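Alpha/beta hydrolase fold protein (Chitinophaga pinensis, PDB 4PW0) is probably a hydrolase of the alpha/beta hydrolase fold, though its substrate is not established. Local coordinates at residues L93-I96 with T97-I101. Numbering follows the deposited sequence. Where two conformers were deposited one is given.
Sequences LEFI and TALGI
L93 O is gripped twice by T97: the backbone N binds it at 2.9 Å, and OG1 gives its proton to the same oxygen at 2.6 Å, the two donors arriving from opposite faces of the carbonyl plane. OG1 can do this because chi1 of 54° sets it between the backbone N and the carbonyl carbon, folded back over the preceding turn. The next helical bonds run from A98 N to E94 O and from L99 N to F95 O. Then the helix closes in a Schellman motif: G100, at positive phi, returns its N to T97 O at 2.9 Å, and I101 N makes a weak bond to I96 O at 3.3 Å. Apolar contacts flank this end. L99 CD1 lies obliquely against the F95 ring, 3.6 Å from CZ, while I101 CB packs on I96 CG2 at 3.9 Å, the apolar pairing that commonly accompanies this motif. The E94 carboxylate is hydrogen-bonded to Y26 and N22. F95 stacks on F69 and also meets Y26 and Y28, while I96 rests on I40 and F42 of strand 39-42; the last turn of helix 85-98 thus packs on the central sheet, with helix 111-122 beside L93.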
loop_
_atom_site.group_PDB
_atom_site.type_symbol
_atom_site.label_atom_id
_atom_site.label_comp_id
_atom_site.label_asym_id
_atom_site.label_seq_id
_atom_site.Cartn_x
_atom_site.Cartn_y
_atom_site.Cartn_z
ATOM N N LEU A 93 -24.885 -12.961 -7.478
ATOM C CA LEU A 93 -25.646 -11.915 -8.116
ATOM C C LEU A 93 -27.153 -12.078 -7.910
ATOM O O LEU A 93 -27.836 -11.084 -7.683
ATOM C CB LEU A 93 -25.312 -11.871 -9.607
ATOM C CG LEU A 93 -23.998 -11.181 -9.971
ATOM C CD1 LEU A 93 -23.610 -11.511 -11.417
ATOM C CD2 LEU A 93 -24.097 -9.690 -9.746
ATOM N N GLU A 94 -27.654 -13.312 -7.929
ATOM C CA GLU A 94 -29.102 -13.511 -7.692
ATOM C C GLU A 94 -29.442 -13.070 -6.261
ATOM O O GLU A 94 -30.469 -12.447 -6.009
ATOM C CB GLU A 94 -29.571 -14.945 -8.029
ATOM C CG GLU A 94 -29.271 -16.051 -7.027
ATOM C CD GLU A 94 -29.884 -17.414 -7.335
ATOM O OE1 GLU A 94 -30.556 -17.559 -8.389
ATOM O OE2 GLU A 94 -29.664 -18.355 -6.528
ATOM N N PHE A 95 -28.554 -13.356 -5.318
ATOM C CA PHE A 95 -28.723 -12.956 -3.935
ATOM C C PHE A 95 -28.718 -11.454 -3.777
ATOM O O PHE A 95 -29.610 -10.892 -3.136
ATOM C CB PHE A 95 -27.627 -13.609 -3.059
ATOM C CG PHE A 95 -27.423 -12.946 -1.734
ATOM C CD1 PHE A 95 -28.378 -13.005 -0.734
ATOM C CD2 PHE A 95 -26.254 -12.222 -1.487
ATOM C CE1 PHE A 95 -28.180 -12.352 0.461
ATOM C CE2 PHE A 95 -26.063 -11.572 -0.299
ATOM C CZ PHE A 95 -27.038 -11.616 0.680
ATOM N N ILE A 96 -27.712 -10.790 -4.335
ATOM C CA ILE A 96 -27.535 -9.360 -4.137
ATOM C C ILE A 96 -28.718 -8.617 -4.780
ATOM O O ILE A 96 -29.280 -7.685 -4.198
ATOM C CB ILE A 96 -26.216 -8.909 -4.772
ATOM C CG1 ILE A 96 -25.021 -9.546 -4.039
ATOM C CG2 ILE A 96 -26.121 -7.405 -4.765
ATOM C CD1 ILE A 96 -23.732 -9.461 -4.837
ATOM N N THR A 97 -29.094 -9.079 -5.977
ATOM C CA THR A 97 -30.210 -8.443 -6.658
ATOM C C THR A 97 -31.539 -8.689 -5.915
ATOM O O THR A 97 -32.375 -7.762 -5.872
ATOM C CB THR A 97 -30.267 -8.824 -8.136
ATOM O OG1 THR A 97 -30.278 -10.246 -8.270
ATOM C CG2 THR A 97 -29.089 -8.244 -8.859
ATOM N N ALA A 98 -31.702 -9.845 -5.264
ATOM C CA ALA A 98 -32.901 -10.116 -4.440
ATOM C C ALA A 98 -33.021 -9.161 -3.263
ATOM O O ALA A 98 -34.131 -8.859 -2.818
ATOM C CB ALA A 98 -32.955 -11.550 -3.975
ATOM N N LEU A 99 -31.882 -8.678 -2.748
ATOM C CA LEU A 99 -31.898 -7.662 -1.690
ATOM C C LEU A 99 -32.248 -6.250 -2.199
ATOM O O LEU A 99 -32.385 -5.309 -1.411
ATOM C CB LEU A 99 -30.549 -7.598 -0.972
ATOM C CG LEU A 99 -30.135 -8.785 -0.119
ATOM C CD1 LEU A 99 -28.753 -8.468 0.433
ATOM C CD2 LEU A 99 -31.124 -9.026 1.006
ATOM N N GLY A 100 -32.310 -6.085 -3.505
ATOM C CA GLY A 100 -32.614 -4.788 -4.118
ATOM C C GLY A 100 -31.390 -3.893 -4.328
ATOM O O GLY A 100 -31.529 -2.679 -4.564
ATOM N N ILE A 101 -30.190 -4.495 -4.234
ATOM C CA ILE A 101 -28.960 -3.716 -4.340
ATOM C C ILE A 101 -28.485 -3.787 -5.780
ATOM O O ILE A 101 -28.240 -4.870 -6.298
ATOM C CB ILE A 101 -27.901 -4.197 -3.334
ATOM C CG1 ILE A 101 -28.443 -4.086 -1.907
ATOM C CG2 ILE A 101 -26.594 -3.444 -3.539
ATOM C CD1 ILE A 101 -27.631 -4.815 -0.861
#